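5'-deoxynucleotidase (Pyrococcus horikoshii, PDB 2CQZ) probably hydrolyses 2'-deoxyribonucleoside 5'-phosphates to the deoxyribonucleoside and phosphate, as a metal-dependent, homodimeric enzyme of the HD-domain family. Local coordinates at residues 63-68 with 106-111. Numbering follows the deposited sequence.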
loop_
_atom_site.group_PDB
_atom_site.type_symbol
_atom_site.label_atom_id
_atom_site.label_comp_id
_atom_site.label_asym_id
_atom_site.label_seq_id
_atom_site.Cartn_x
_atom_site.Cartn_y
_atom_site.Cartn_z
ATOM N N ALA A 63 23.010 26.481 -3.737
ATOM C CA ALA A 63 22.981 25.115 -3.222
ATOM C C ALA A 63 21.549 24.602 -3.053
ATOM O O ALA A 63 21.233 23.477 -3.460
ATOM C CB ALA A 63 23.715 25.040 -1.892
ATOM N N LEU A 64 20.686 25.422 -2.450
ATOM C CA LEU A 64 19.306 25.014 -2.234
ATOM C C LEU A 64 18.562 24.794 -3.542
ATOM O O LEU A 64 17.783 23.852 -3.658
ATOM C CB LEU A 64 18.577 26.033 -1.353
ATOM C CG LEU A 64 19.042 26.079 0.110
ATOM C CD1 LEU A 64 18.214 27.098 0.871
ATOM C CD2 LEU A 64 18.907 24.698 0.761
ATOM N N LYS A 65 18.797 25.646 -4.536
ATOM C CA LYS A 65 18.134 25.462 -5.825
ATOM C C LYS A 65 18.672 24.196 -6.462
ATOM O O LYS A 65 17.922 23.398 -7.021
ATOM C CB LYS A 65 18.396 26.638 -6.767
ATOM C CG LYS A 65 17.691 27.929 -6.398
ATOM C CD LYS A 65 18.017 28.999 -7.428
ATOM C CE LYS A 65 17.415 30.338 -7.053
ATOM N NZ LYS A 65 17.619 31.343 -8.131
ATOM N N MET A 66 19.982 24.013 -6.366
ATOM C CA MET A 66 20.641 22.845 -6.942
ATOM C C MET A 66 20.134 21.554 -6.297
ATOM O O MET A 66 20.005 20.525 -6.957
ATOM C CB MET A 66 22.151 22.978 -6.764
ATOM C CG MET A 66 22.983 22.035 -7.600
ATOM S SD MET A 66 24.751 22.361 -7.350
ATOM C CE MET A 66 24.989 23.842 -8.394
ATOM N N ALA A 67 19.841 21.606 -5.003
ATOM C CA ALA A 67 19.334 20.423 -4.319
ATOM C C ALA A 67 17.901 20.127 -4.778
ATOM O O ALA A 67 17.529 18.977 -4.983
ATOM C CB ALA A 67 19.375 20.630 -2.794
ATOM N N ILE A 68 17.106 21.177 -4.943
ATOM C CA ILE A 68 15.717 21.034 -5.357
ATOM C C ILE A 68 15.580 20.504 -6.784
ATOM O O ILE A 68 14.695 19.698 -7.090
ATOM C CB ILE A 68 14.978 22.395 -5.262
ATOM C CG1 ILE A 68 14.845 22.813 -3.800
ATOM C CG2 ILE A 68 13.615 22.299 -5.918
ATOM C CD1 ILE A 68 14.265 24.201 -3.600
ATOM N N TYR A 106 19.117 24.123 -16.653
ATOM C CA TYR A 106 20.262 23.404 -17.207
ATOM C C TYR A 106 21.614 23.765 -16.568
ATOM O O TYR A 106 22.473 22.902 -16.389
ATOM C CB TYR A 106 20.359 23.617 -18.715
ATOM C CG TYR A 106 21.518 22.860 -19.312
ATOM C CD1 TYR A 106 21.370 21.537 -19.729
ATOM C CD2 TYR A 106 22.783 23.443 -19.399
ATOM C CE1 TYR A 106 22.456 20.808 -20.217
ATOM C CE2 TYR A 106 23.877 22.725 -19.879
ATOM C CZ TYR A 106 23.708 21.409 -20.287
ATOM O OH TYR A 106 24.791 20.694 -20.754
ATOM N N GLU A 107 21.808 25.035 -16.233
ATOM C CA GLU A 107 23.066 25.460 -15.631
ATOM C C GLU A 107 23.272 24.818 -14.255
ATOM O O GLU A 107 24.371 24.357 -13.942
ATOM C CB GLU A 107 23.118 26.991 -15.528
ATOM C CG GLU A 107 24.293 27.631 -16.277
ATOM C CD GLU A 107 24.254 27.384 -17.790
ATOM O OE1 GLU A 107 23.338 27.917 -18.466
ATOM O OE2 GLU A 107 25.140 26.655 -18.304
ATOM N N LEU A 108 22.220 24.790 -13.440
ATOM C CA LEU A 108 22.307 24.184 -12.116
ATOM C C LEU A 108 22.615 22.699 -12.287
ATOM O O LEU A 108 23.447 22.134 -11.581
ATOM C CB LEU A 108 20.991 24.363 -11.356
ATOM C CG LEU A 108 20.694 25.783 -10.879
ATOM C CD1 LEU A 108 19.258 25.906 -10.404
ATOM C CD2 LEU A 108 21.645 26.127 -9.759
ATOM N N TYR A 109 21.940 22.067 -13.236
ATOM C CA TYR A 109 22.173 20.658 -13.496
ATOM C C TYR A 109 23.627 20.427 -13.924
ATOM O O TYR A 109 24.343 19.612 -13.335
ATOM C CB TYR A 109 21.241 20.167 -14.597
ATOM C CG TYR A 109 21.651 18.828 -15.144
ATOM C CD1 TYR A 109 21.473 17.660 -14.399
ATOM C CD2 TYR A 109 22.286 18.732 -16.376
ATOM C CE1 TYR A 109 21.923 16.429 -14.865
ATOM C CE2 TYR A 109 22.744 17.506 -16.853
ATOM C CZ TYR A 109 22.563 16.358 -16.091
ATOM O OH TYR A 109 23.043 15.146 -16.548
ATOM N N ARG A 110 24.054 21.156 -14.951
ATOM C CA ARG A 110 25.409 21.038 -15.482
ATOM C C ARG A 110 26.477 21.180 -14.387
ATOM O O ARG A 110 27.362 20.337 -14.272
ATOM C CB ARG A 110 25.601 22.079 -16.600
ATOM C CG ARG A 110 26.886 21.972 -17.416
ATOM C CD ARG A 110 28.019 22.718 -16.736
ATOM N NE ARG A 110 27.620 24.070 -16.347
ATOM C CZ ARG A 110 28.309 24.851 -15.517
ATOM N NH1 ARG A 110 29.448 24.423 -14.976
ATOM N NH2 ARG A 110 27.849 26.061 -15.214
ATOM N N GLU A 111 26.390 22.228 -13.573
ATOM C CA GLU A 111 27.366 22.438 -12.503
ATOM C C GLU A 111 27.309 21.302 -11.487
ATOM O O GLU A 111 28.334 20.890 -10.942
ATOM C CB GLU A 111 27.108 23.784 -11.804
ATOM C CG GLU A 111 27.914 24.027 -10.526
ATOM C CD GLU A 111 27.688 25.422 -9.952
ATOM O OE1 GLU A 111 28.175 25.707 -8.835
ATOM O OE2 GLU A 111 27.021 26.241 -10.621
#
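Met-66 sends its CG anti to the backbone N (chi1 -165°), stays extended at chi2 and bends only at chi3 (-78°), which carries its terminal methyl toward the side chain of Glu-111. Glu-111 likewise holds CG anti to its own N (chi1 171°) and runs on fully extended, and the two chains cross at about a right angle. CE of Met-66 therefore meets the glutamate along its length, lying 3.6 Å from CG and 4.0 Å from CB of Glu-111, with the carboxylate group also in touch. The pair illustrates how an acidic side chain can offer its whole length, methylenes and carboxylate alike, to a methyl while its charge is paired elsewhere: OE1 of Glu-111 forms a salt bridge with Lys-62 and a hydrogen bond with Ser-117. Cutting Glu-111 back to an alanine is likely to leave Lys-62 without this carboxylate mate and the Met-66 methyl without much of its cover here. In the all-helical HD-domain fold, segments 63-68 and 106-111, on helices 60-69 and 106-114, cross almost perpendicularly, their axes 9.5 Å apart at closest approach. The first of these helices leads directly into the His-70 and Asp-71 pair, which binds nickel together with His-36 and Asp-127; the Met-66 side chain itself lies about 11 Å from the metal. Leu-108, one turn before Glu-111, points toward helix 60-69: its CD1 rests 3.8 Å from CB of Lys-65, while CD2 makes a looser apolar contact with Met-66 CE at 4.3 Å. Beyond CB the Lys-65 chain stretches away from helix 106-114, so that CB makes the close contact with the leucine. Met-66 also packs on Ala-120 and Val-123 of helix 118-140, whereas Lys-65 touches Leu-64 of the second subunit.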